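PDB 3TPF: ornithine carbamoyltransferase, anabolic from Campylobacter jejuni subsp. jejuni, which catalyses the transfer of the carbamoyl group from carbamoyl phosphate to L-ornithine, giving L-citrulline and phosphate in the first of three steps leading from ornithine to arginine. Local coordinates for residues F5-L8 / R9-S12; T104-E107 / F108-S112; L133-I136 / K137-K141; Y268-E272 / E273-K277. One frame throughout, in Å; residues are numbered along the deposited sequence.

Contact 1: residues F5-L8 / R9-S12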
loop_
_atom_site.group_PDB
_atom_site.type_symbol
_atom_site.label_atom_id
_atom_site.label_comp_id
_atom_site.label_asym_id
_atom_site.label_seq_id
_atom_site.Cartn_x
_atom_site.Cartn_y
_atom_site.Cartn_z
ATOM N N PHE B 5 -15.574 13.702 -12.531
ATOM C CA PHE B 5 -16.708 13.444 -11.638
ATOM C C PHE B 5 -16.410 14.103 -10.239
ATOM O O PHE B 5 -16.008 13.485 -9.308
ATOM C CB PHE B 5 -16.958 11.944 -11.536
ATOM C CG PHE B 5 -18.214 11.624 -10.803
ATOM C CD1 PHE B 5 -19.448 11.556 -11.468
ATOM C CD2 PHE B 5 -18.204 11.463 -9.466
ATOM C CE1 PHE B 5 -20.636 11.337 -10.798
ATOM C CE2 PHE B 5 -19.376 11.263 -8.771
ATOM C CZ PHE B 5 -20.610 11.227 -9.429
ATOM N N LEU B 6 -16.539 15.378 -10.144
ATOM C CA LEU B 6 -16.212 16.126 -8.919
ATOM C C LEU B 6 -17.422 16.430 -8.085
ATOM O O LEU B 6 -17.310 16.733 -6.918
ATOM C CB LEU B 6 -15.553 17.469 -9.295
ATOM C CG LEU B 6 -14.318 17.330 -10.242
ATOM C CD1 LEU B 6 -13.592 18.630 -10.492
ATOM C CD2 LEU B 6 -13.327 16.333 -9.696
ATOM N N THR B 7 -18.569 16.506 -8.732
ATOM C CA THR B 7 -19.856 16.729 -8.078
ATOM C C THR B 7 -21.023 16.309 -8.970
ATOM O O THR B 7 -20.976 16.459 -10.184
ATOM C CB THR B 7 -20.086 18.210 -7.709
ATOM O OG1 THR B 7 -21.441 18.366 -7.256
ATOM C CG2 THR B 7 -19.839 19.089 -8.902
ATOM N N LEU B 8 -22.100 15.857 -8.372
ATOM C CA LEU B 8 -23.237 15.502 -9.192
ATOM C C LEU B 8 -23.868 16.706 -9.901
ATOM O O LEU B 8 -24.705 16.566 -10.812
ATOM C CB LEU B 8 -24.263 14.780 -8.338
ATOM C CG LEU B 8 -23.744 13.378 -7.992
ATOM C CD1 LEU B 8 -24.505 12.676 -6.895
ATOM C CD2 LEU B 8 -23.782 12.633 -9.302
ATOM N N ARG B 9 -23.479 17.896 -9.466
ATOM C CA ARG B 9 -23.994 19.124 -10.080
ATOM C C ARG B 9 -23.763 19.131 -11.555
ATOM O O ARG B 9 -24.509 19.728 -12.279
ATOM C CB ARG B 9 -23.303 20.348 -9.530
ATOM C CG ARG B 9 -23.877 20.821 -8.216
ATOM C CD ARG B 9 -23.070 21.952 -7.663
ATOM N NE ARG B 9 -23.285 23.144 -8.420
ATOM C CZ ARG B 9 -23.029 24.363 -7.962
ATOM N NH1 ARG B 9 -22.540 24.547 -6.735
ATOM N NH2 ARG B 9 -23.273 25.420 -8.737
ATOM N N ASP B 10 -22.688 18.500 -11.993
ATOM C CA ASP B 10 -22.313 18.482 -13.400
ATOM C C ASP B 10 -23.040 17.422 -14.221
ATOM O O ASP B 10 -22.670 17.173 -15.357
ATOM C CB ASP B 10 -20.793 18.283 -13.537
ATOM C CG ASP B 10 -19.975 19.448 -12.949
ATOM O OD1 ASP B 10 -20.426 20.634 -12.994
ATOM O OD2 ASP B 10 -18.848 19.187 -12.469
ATOM N N PHE B 11 -24.027 16.748 -13.652
ATOM C CA PHE B 11 -24.715 15.663 -14.371
ATOM C C PHE B 11 -26.232 15.787 -14.436
ATOM O O PHE B 11 -26.844 16.539 -13.659
ATOM C CB PHE B 11 -24.324 14.335 -13.820
ATOM C CG PHE B 11 -22.864 14.089 -13.929
ATOM C CD1 PHE B 11 -21.993 14.616 -12.975
ATOM C CD2 PHE B 11 -22.352 13.406 -15.022
ATOM C CE1 PHE B 11 -20.674 14.431 -13.082
ATOM C CE2 PHE B 11 -20.995 13.230 -15.150
ATOM C CZ PHE B 11 -20.174 13.747 -14.174
ATOM N N SER B 12 -26.805 15.131 -15.446
ATOM C CA SER B 12 -28.228 15.194 -15.674
ATOM C C SER B 12 -28.916 14.099 -14.899
ATOM O O SER B 12 -28.326 13.075 -14.521
ATOM C CB SER B 12 -28.570 15.025 -17.129
ATOM O OG SER B 12 -28.234 13.734 -17.603
#
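Phe11 folds back over the turn that precedes helix 13-28 and brings its ring to Phe5, with Phe11 CE1 3.5 Å from Phe5 CD1. The two rings lie obliquely, planes 38° apart, so the pair is neither a parallel stack nor a T-shape. With CG beside the backbone N (chi1 -60°), the Phe11 ring also turns its edge to the chain, and Thr7 O and Leu8 O both lie near the ring plane at that rim. Leu8 is joined to Phe11 through the main chain: Phe11 N donates to Leu8 O at 2.9 Å, while the isobutyl group of Leu8 leaves the turn for Pro126 and Val129 of helix 126-138. Thr7 makes two further bonds. Its OG1 lies opposite its own N (chi1 172°) and accepts a nearly straight bond from Arg9 N at 3.0 Å, an ST turn. The aliphatic part of Arg9 passes obliquely over the same hydroxyl, and its guanidinium continues to a salt bridge with Glu186. Asp10 N binds Thr7 O at 3.2 Å, and Thr7 CG2 rests 3.7 Å from Asp10 OD2. Thr7 thus ties the short 3-10 turn with both its hydroxyl and its carbonyl, so that the buried Thr7 hydroxyl oxygen finds a backbone N-H, that of Arg9, within the turn itself, while the neighbouring phenylalanines supply an apolar side.

Contact 2: residues T104-E107 / F108-S112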
loop_
_atom_site.group_PDB
_atom_site.type_symbol
_atom_site.label_atom_id
_atom_site.label_comp_id
_atom_site.label_asym_id
_atom_site.label_seq_id
_atom_site.Cartn_x
_atom_site.Cartn_y
_atom_site.Cartn_z
ATOM N N THR B 104 -8.390 21.906 -4.523
ATOM C CA THR B 104 -7.351 20.944 -4.889
ATOM C C THR B 104 -7.825 19.989 -5.965
ATOM O O THR B 104 -7.101 19.681 -6.885
ATOM C CB THR B 104 -6.870 20.121 -3.684
ATOM O OG1 THR B 104 -6.383 21.011 -2.658
ATOM C CG2 THR B 104 -5.793 19.136 -4.094
ATOM N N LEU B 105 -9.045 19.543 -5.865
ATOM C CA LEU B 105 -9.540 18.686 -6.912
ATOM C C LEU B 105 -9.596 19.463 -8.203
ATOM O O LEU B 105 -9.303 18.936 -9.272
ATOM C CB LEU B 105 -10.967 18.206 -6.589
ATOM C CG LEU B 105 -11.081 16.980 -5.686
ATOM C CD1 LEU B 105 -12.470 16.759 -5.153
ATOM C CD2 LEU B 105 -10.612 15.845 -6.549
ATOM N N LEU B 106 -10.084 20.686 -8.117
ATOM C CA LEU B 106 -10.372 21.452 -9.334
ATOM C C LEU B 106 -9.047 21.724 -10.036
ATOM O O LEU B 106 -8.868 21.522 -11.232
ATOM C CB LEU B 106 -11.117 22.750 -9.002
ATOM C CG LEU B 106 -12.613 22.651 -8.637
ATOM C CD1 LEU B 106 -13.052 23.996 -8.100
ATOM C CD2 LEU B 106 -13.572 22.325 -9.786
ATOM N N GLU B 107 -8.082 22.158 -9.242
ATOM C CA GLU B 107 -6.745 22.502 -9.744
ATOM C C GLU B 107 -6.074 21.279 -10.392
ATOM O O GLU B 107 -5.437 21.388 -11.419
ATOM C CB GLU B 107 -5.865 23.032 -8.603
ATOM C CG GLU B 107 -4.398 23.233 -8.965
ATOM C CD GLU B 107 -4.097 24.468 -9.840
ATOM O OE1 GLU B 107 -5.035 25.244 -10.226
ATOM O OE2 GLU B 107 -2.886 24.655 -10.133
ATOM N N PHE B 108 -6.212 20.129 -9.768
ATOM C CA PHE B 108 -5.680 18.889 -10.347
ATOM C C PHE B 108 -6.375 18.542 -11.667
ATOM O O PHE B 108 -5.719 18.224 -12.638
ATOM C CB PHE B 108 -5.865 17.742 -9.366
ATOM C CG PHE B 108 -5.037 16.539 -9.673
ATOM C CD1 PHE B 108 -5.419 15.660 -10.709
ATOM C CD2 PHE B 108 -3.933 16.226 -8.893
ATOM C CE1 PHE B 108 -4.688 14.530 -10.959
ATOM C CE2 PHE B 108 -3.229 15.077 -9.120
ATOM C CZ PHE B 108 -3.610 14.221 -10.155
ATOM N N ALA B 109 -7.709 18.586 -11.676
ATOM C CA ALA B 109 -8.544 18.210 -12.875
ATOM C C ALA B 109 -8.154 19.081 -14.031
ATOM O O ALA B 109 -8.072 18.655 -15.186
ATOM C CB ALA B 109 -10.019 18.375 -12.597
ATOM N N ARG B 110 -7.862 20.308 -13.665
ATOM C CA ARG B 110 -7.525 21.329 -14.612
ATOM C C ARG B 110 -6.287 20.910 -15.392
ATOM O O ARG B 110 -6.159 21.229 -16.557
ATOM C CB ARG B 110 -7.260 22.606 -13.837
ATOM C CG ARG B 110 -7.458 23.970 -14.447
ATOM C CD ARG B 110 -7.435 24.918 -13.190
ATOM N NE ARG B 110 -8.758 25.202 -12.640
ATOM C CZ ARG B 110 -8.995 25.649 -11.394
ATOM N NH1 ARG B 110 -7.982 25.867 -10.539
ATOM N NH2 ARG B 110 -10.259 25.890 -10.989
ATOM N N TYR B 111 -5.360 20.209 -14.755
ATOM C CA TYR B 111 -4.111 19.765 -15.411
ATOM C C TYR B 111 -4.014 18.250 -15.676
ATOM O O TYR B 111 -2.946 17.772 -16.064
ATOM C CB TYR B 111 -2.911 20.199 -14.563
ATOM C CG TYR B 111 -2.678 21.674 -14.588
ATOM C CD1 TYR B 111 -2.027 22.279 -15.656
ATOM C CD2 TYR B 111 -3.134 22.484 -13.559
ATOM C CE1 TYR B 111 -1.829 23.646 -15.682
ATOM C CE2 TYR B 111 -2.922 23.843 -13.577
ATOM C CZ TYR B 111 -2.265 24.428 -14.631
ATOM O OH TYR B 111 -2.063 25.816 -14.613
ATOM N N SER B 112 -5.066 17.484 -15.380
ATOM C CA SER B 112 -4.974 16.022 -15.480
ATOM C C SER B 112 -5.478 15.519 -16.768
ATOM O O SER B 112 -6.606 15.707 -17.081
ATOM C CB SER B 112 -5.780 15.333 -14.377
ATOM O OG SER B 112 -5.693 13.915 -14.512
#
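Phe108 N and Thr104 O form the first hydrogen bond that joins 104-107 to 108-112, 3.1 Å long, within the regular alpha-helical pattern of helix 102-111. The Phe108 ring itself leaves the contact: only its CB, near Thr104 O, stays against the preceding turn. Ala109 follows with N bound to Leu105 O at 2.9 Å, and its methyl carbon sits close to the same carbonyl. Arg110 N continues the series to Leu106 O. Its side chain starts away from its own N (chi1 -153°) and bends at chi3, which swings the guanidinium back over the preceding turn. There one guanidinium face looks onto Glu107 N and Leu106 CB, the latter 3.8 Å from Arg110 NH2. Arg110 NH1 makes a salt bridge to Glu107 OE1 at 3.0 Å, with the oxygen in the guanidinium plane and approached nearly along its C-O axis. The carboxylate and guanidinium planes are 75° apart, so one oxygen and one nitrogen make the bond rather than a two-pronged pair. Arg110 NH1 also forms a salt bridge with Glu103, so two acids share this nitrogen. Tyr111 meets the other carboxylate oxygen of Glu107 and its carbonyl: Glu107 O lies at the ring edge, 3.3 Å from Tyr111 CD2, and Glu107 OE2 is 3.5 Å from Tyr111 CE2. This helix is the crossover of the beta-alpha-beta unit between strands 94-98 and 116-118; Leu105 and Phe108 pack on both strands, while Glu107 and Tyr111 meet Lys82 of helix 81-91.

Contact 3: residues L133-I136 / K137-K141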
loop_
_atom_site.group_PDB
_atom_site.type_symbol
_atom_site.label_atom_id
_atom_site.label_comp_id
_atom_site.label_asym_id
_atom_site.label_seq_id
_atom_site.Cartn_x
_atom_site.Cartn_y
_atom_site.Cartn_z
ATOM N N LEU B 133 -28.415 6.376 -3.089
ATOM C CA LEU B 133 -29.443 6.256 -4.155
ATOM C C LEU B 133 -29.668 4.830 -4.582
ATOM O O LEU B 133 -30.791 4.325 -4.619
ATOM C CB LEU B 133 -28.983 7.038 -5.364
ATOM C CG LEU B 133 -29.966 7.918 -6.076
ATOM C CD1 LEU B 133 -30.898 8.620 -5.122
ATOM C CD2 LEU B 133 -29.132 8.969 -6.782
ATOM N N PHE B 134 -28.564 4.149 -4.852
ATOM C CA PHE B 134 -28.607 2.730 -5.291
ATOM C C PHE B 134 -29.415 1.958 -4.290
ATOM O O PHE B 134 -30.207 1.041 -4.636
ATOM C CB PHE B 134 -27.183 2.166 -5.308
ATOM C CG PHE B 134 -27.091 0.723 -5.685
ATOM C CD1 PHE B 134 -26.940 0.362 -6.997
ATOM C CD2 PHE B 134 -27.112 -0.259 -4.744
ATOM C CE1 PHE B 134 -26.887 -0.977 -7.375
ATOM C CE2 PHE B 134 -27.085 -1.613 -5.114
ATOM C CZ PHE B 134 -26.953 -1.971 -6.428
ATOM N N THR B 135 -29.170 2.322 -3.034
ATOM C CA THR B 135 -29.716 1.559 -1.905
ATOM C C THR B 135 -31.204 1.785 -1.736
ATOM O O THR B 135 -31.965 0.871 -1.509
ATOM C CB THR B 135 -28.990 1.872 -0.603
ATOM O OG1 THR B 135 -27.611 1.492 -0.746
ATOM C CG2 THR B 135 -29.617 1.052 0.469
ATOM N N ILE B 136 -31.577 3.036 -1.920
ATOM C CA ILE B 136 -32.969 3.432 -1.923
ATOM C C ILE B 136 -33.764 2.673 -2.999
ATOM O O ILE B 136 -34.860 2.194 -2.764
ATOM C CB ILE B 136 -33.117 4.938 -2.170
ATOM C CG1 ILE B 136 -32.573 5.721 -0.965
ATOM C CG2 ILE B 136 -34.573 5.260 -2.415
ATOM C CD1 ILE B 136 -32.396 7.176 -1.257
ATOM N N LYS B 137 -33.150 2.504 -4.146
ATOM C CA LYS B 137 -33.782 1.787 -5.230
ATOM C C LYS B 137 -33.906 0.304 -4.892
ATOM O O LYS B 137 -34.907 -0.335 -5.165
ATOM C CB LYS B 137 -32.994 2.030 -6.512
ATOM C CG LYS B 137 -33.537 1.411 -7.775
ATOM C CD LYS B 137 -33.013 2.142 -9.037
ATOM C CE LYS B 137 -33.682 1.612 -10.349
ATOM N NZ LYS B 137 -33.062 0.421 -11.045
ATOM N N GLU B 138 -32.878 -0.239 -4.262
ATOM C CA GLU B 138 -32.889 -1.659 -3.861
ATOM C C GLU B 138 -33.916 -1.973 -2.803
ATOM O O GLU B 138 -34.438 -3.072 -2.731
ATOM C CB GLU B 138 -31.530 -2.093 -3.314
ATOM C CG GLU B 138 -30.755 -3.108 -4.167
ATOM C CD GLU B 138 -29.594 -3.746 -3.392
ATOM O OE1 GLU B 138 -29.222 -4.848 -3.868
ATOM O OE2 GLU B 138 -29.062 -3.183 -2.338
ATOM N N TRP B 139 -34.215 -0.992 -1.982
ATOM C CA TRP B 139 -35.157 -1.213 -0.902
ATOM C C TRP B 139 -36.554 -0.760 -1.293
ATOM O O TRP B 139 -37.406 -0.482 -0.446
ATOM C CB TRP B 139 -34.661 -0.574 0.372
ATOM C CG TRP B 139 -33.554 -1.424 0.935
ATOM C CD1 TRP B 139 -32.275 -1.653 0.380
ATOM C CD2 TRP B 139 -33.585 -2.188 2.131
ATOM N NE1 TRP B 139 -31.525 -2.488 1.186
ATOM C CE2 TRP B 139 -32.293 -2.829 2.261
ATOM C CE3 TRP B 139 -34.544 -2.374 3.109
ATOM C CZ2 TRP B 139 -31.992 -3.652 3.284
ATOM C CZ3 TRP B 139 -34.249 -3.182 4.138
ATOM C CH2 TRP B 139 -32.973 -3.835 4.238
ATOM N N ASN B 140 -36.763 -0.688 -2.597
ATOM C CA ASN B 140 -38.035 -0.297 -3.164
ATOM C C ASN B 140 -38.668 0.933 -2.471
ATOM O O ASN B 140 -39.823 0.931 -2.168
ATOM C CB ASN B 140 -38.987 -1.457 -3.110
ATOM C CG ASN B 140 -38.440 -2.649 -3.820
ATOM O OD1 ASN B 140 -38.314 -2.655 -5.039
ATOM N ND2 ASN B 140 -38.099 -3.670 -3.064
ATOM N N LYS B 141 -37.867 1.959 -2.245
ATOM C CA LYS B 141 -38.347 3.203 -1.671
ATOM C C LYS B 141 -38.323 4.314 -2.720
ATOM O O LYS B 141 -38.378 5.493 -2.392
ATOM C CB LYS B 141 -37.554 3.617 -0.427
ATOM C CG LYS B 141 -37.575 2.580 0.688
ATOM C CD LYS B 141 -38.856 2.620 1.481
ATOM C CE LYS B 141 -39.132 1.341 2.259
ATOM N NZ LYS B 141 -40.453 1.359 2.948
#
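A Schellman motif closes helix 126-138, and its defining bond runs from Lys141 N to Ile136 O at 3.1 Å, nearly straight at 165°. Asn140, with positive phi, is the C-prime residue, and its N completes the motif by binding Lys137 O at 3.2 Å. Where the chain turns back, Ile136 CG2 comes within 3.9 Å of Lys141 CB, an apolar touch between the residues that the Lys141 N to Ile136 O bond joins. Before the cap, ordinary helical bonds run from Lys137 N to Leu133 O and from Glu138 N to Phe134 O. Trp139 N still reaches Thr135 O at 3.0 Å, but the angle has fallen to 137°, and its second bond, to Ile136 O, is weak. Thr135 and Trp139 lie side by side and point the same way. With the indole CG beside the backbone N (chi1 -75°), Thr135 O lies at the indole edge, near its plane, 3.2 Å from Trp139 CD1, and Thr135 CG2 is 3.8 Å from the same carbon. Across the preceding turn, Phe134 CE2 meets the Glu138 carboxylate obliquely, 3.7 Å from Glu138 CD. That carboxylate is held by Lys27 in a salt bridge and by Asn288. The helix end is wedged between helices: Leu133 and Ile136 face helix 157-169, Phe134 lies between helices 13-28 and 279-302, and Trp139 rests on Val281 of the latter.

Contact 4: residues Y268-E272 / E273-K277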
loop_
_atom_site.group_PDB
_atom_site.type_symbol
_atom_site.label_atom_id
_atom_site.label_comp_id
_atom_site.label_asym_id
_atom_site.label_seq_id
_atom_site.Cartn_x
_atom_site.Cartn_y
_atom_site.Cartn_z
ATOM N N TYR B 268 -25.163 9.765 19.837
ATOM C CA TYR B 268 -25.114 11.119 19.302
ATOM C C TYR B 268 -26.136 11.266 18.174
ATOM O O TYR B 268 -27.347 11.314 18.432
ATOM C CB TYR B 268 -23.701 11.464 18.849
ATOM C CG TYR B 268 -22.750 11.371 19.963
ATOM C CD1 TYR B 268 -22.051 10.208 20.202
ATOM C CD2 TYR B 268 -22.635 12.424 20.895
ATOM C CE1 TYR B 268 -21.217 10.101 21.304
ATOM C CE2 TYR B 268 -21.806 12.320 21.995
ATOM C CZ TYR B 268 -21.093 11.166 22.190
ATOM O OH TYR B 268 -20.262 11.056 23.264
ATOM N N GLU B 269 -25.682 11.277 16.928
ATOM C CA GLU B 269 -26.611 11.485 15.826
ATOM C C GLU B 269 -27.594 10.327 15.672
ATOM O O GLU B 269 -28.624 10.448 15.037
ATOM C CB GLU B 269 -25.874 11.697 14.512
ATOM C CG GLU B 269 -25.222 10.464 13.928
ATOM C CD GLU B 269 -23.825 10.165 14.463
ATOM O OE1 GLU B 269 -23.262 10.941 15.305
ATOM O OE2 GLU B 269 -23.285 9.110 13.989
ATOM N N VAL B 270 -27.271 9.209 16.261
ATOM C CA VAL B 270 -28.133 8.074 16.158
ATOM C C VAL B 270 -28.061 7.231 17.429
ATOM O O VAL B 270 -26.983 7.095 18.032
ATOM C CB VAL B 270 -27.772 7.250 14.911
ATOM C CG1 VAL B 270 -26.518 6.435 15.140
ATOM C CG2 VAL B 270 -28.907 6.322 14.569
ATOM N N SER B 271 -29.197 6.692 17.857
ATOM C CA SER B 271 -29.222 5.792 19.007
ATOM C C SER B 271 -28.758 4.391 18.596
ATOM O O SER B 271 -28.973 3.946 17.494
ATOM C CB SER B 271 -30.604 5.713 19.597
ATOM O OG SER B 271 -31.440 4.927 18.788
ATOM N N GLU B 272 -28.182 3.692 19.552
ATOM C CA GLU B 272 -27.734 2.309 19.386
ATOM C C GLU B 272 -28.881 1.415 18.911
ATOM O O GLU B 272 -28.760 0.689 17.935
ATOM C CB GLU B 272 -27.188 1.758 20.696
ATOM C CG GLU B 272 -26.374 0.480 20.532
ATOM C CD GLU B 272 -27.165 -0.827 20.704
ATOM O OE1 GLU B 272 -28.226 -0.778 21.364
ATOM O OE2 GLU B 272 -26.677 -1.909 20.252
ATOM N N GLU B 273 -30.018 1.537 19.598
ATOM C CA GLU B 273 -31.206 0.716 19.310
ATOM C C GLU B 273 -31.568 0.868 17.847
ATOM O O GLU B 273 -31.577 -0.104 17.114
ATOM C CB GLU B 273 -32.440 0.988 20.267
ATOM C CG GLU B 273 -33.303 -0.319 20.485
ATOM C CD GLU B 273 -34.825 -0.161 20.788
ATOM O OE1 GLU B 273 -35.505 0.727 20.157
ATOM O OE2 GLU B 273 -35.347 -0.974 21.640
ATOM N N ILE B 274 -31.755 2.107 17.424
ATOM C CA ILE B 274 -32.244 2.410 16.101
ATOM C C ILE B 274 -31.253 2.065 15.003
ATOM O O ILE B 274 -31.612 1.624 13.910
ATOM C CB ILE B 274 -32.696 3.886 15.978
ATOM C CG1 ILE B 274 -33.879 3.965 15.031
ATOM C CG2 ILE B 274 -31.596 4.796 15.490
ATOM C CD1 ILE B 274 -35.049 3.174 15.564
ATOM N N PHE B 275 -30.000 2.278 15.313
ATOM C CA PHE B 275 -28.922 1.981 14.380
ATOM C C PHE B 275 -28.890 0.500 14.104
ATOM O O PHE B 275 -28.964 0.074 12.962
ATOM C CB PHE B 275 -27.583 2.401 14.951
ATOM C CG PHE B 275 -26.420 2.125 14.046
ATOM C CD1 PHE B 275 -25.699 0.980 14.173
ATOM C CD2 PHE B 275 -26.048 3.026 13.065
ATOM C CE1 PHE B 275 -24.614 0.708 13.322
ATOM C CE2 PHE B 275 -24.984 2.747 12.180
ATOM C CZ PHE B 275 -24.257 1.586 12.319
ATOM N N GLU B 276 -28.840 -0.272 15.167
ATOM C CA GLU B 276 -28.883 -1.725 15.022
ATOM C C GLU B 276 -30.202 -2.229 14.397
ATOM O O GLU B 276 -30.221 -3.195 13.605
ATOM C CB GLU B 276 -28.604 -2.434 16.314
ATOM C CG GLU B 276 -27.131 -2.377 16.733
ATOM C CD GLU B 276 -26.205 -3.094 15.747
ATOM O OE1 GLU B 276 -26.655 -4.063 15.049
ATOM O OE2 GLU B 276 -25.006 -2.732 15.704
ATOM N N LYS B 277 -31.292 -1.525 14.680
ATOM C CA LYS B 277 -32.588 -1.865 14.056
ATOM C C LYS B 277 -32.442 -1.832 12.534
ATOM O O LYS B 277 -32.904 -2.726 11.839
ATOM C CB LYS B 277 -33.721 -0.954 14.498
ATOM C CG LYS B 277 -35.097 -1.567 14.268
ATOM C CD LYS B 277 -36.181 -0.507 14.230
ATOM C CE LYS B 277 -37.600 -1.029 13.884
ATOM N NZ LYS B 277 -38.228 -0.197 12.763
#
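Ser271 caps the first turn of helix 272-277. From Ser271 CB the hydroxyl turns back between the backbone N and the carbonyl carbon (chi1 75°), which carries it over the start of the helix. Ser271 OG there accepts from Ile274 N at 3.1 Å with an angle of 158°, and the same oxygen also lies against Ile274 CB and CG2. The carbonyl of this N-cap serves too, since Phe275 N donates to Ser271 O at 2.9 Å. One residue earlier, Val270 straddles two side chains. Its CB splits into CG2, which packs on Ile274 CG2, and CG1, which approaches the Phe275 ring obliquely at CD2, 4.0 Å away, a pair that fits a hydrophobic staple beside the serine N-cap. Both Val270 and Ile274 then reach Leu258 of strand 257-260, while Phe275 continues to Ile282 and Phe283 of helix 279-302. On the side turned to the neighbouring subunit, Glu272 O receives Glu276 N at 2.9 Å, and the bend at chi2 of Glu272 brings its OE2 to 3.6 Å from Glu276 CG. The two acids cross obliquely without their charged atoms touching: Glu272 OE2 and Glu276 OE2 are 4.9 Å apart. Glu276 has basic partners, Arg266 of its own chain and Arg86 and Lys82 of a neighbouring subunit, and these would offset the crowding of negative charge. The serine therefore gives Ile274 N, in the first turn, a side-chain acceptor, while Glu276 carries the salt bridges to the other subunit and Glu272, packed on the same Lys82, probably adds to the negative potential there.

All four contacts are local and lie in series along the chain, none nesting in or crossing another. Contact 1 closes the turn that leads into helix 13-28. Contact 2 lies at the C-terminal part of the crossover helix 102-111 of the carbamoyl phosphate domain, and touches contact 1 where Leu6 CD1 packs on Leu106 CD2. Contact 3 ends helix 126-138, about 6 Å from contact 1 at the nearest atoms, before the chain enters the five-stranded sheet of the second domain. Contact 4 starts helix 272-277 after the edge strand 257-260 of that sheet, about 39 Å from contact 2 between centres, and alone among the four reaches a neighbouring subunit.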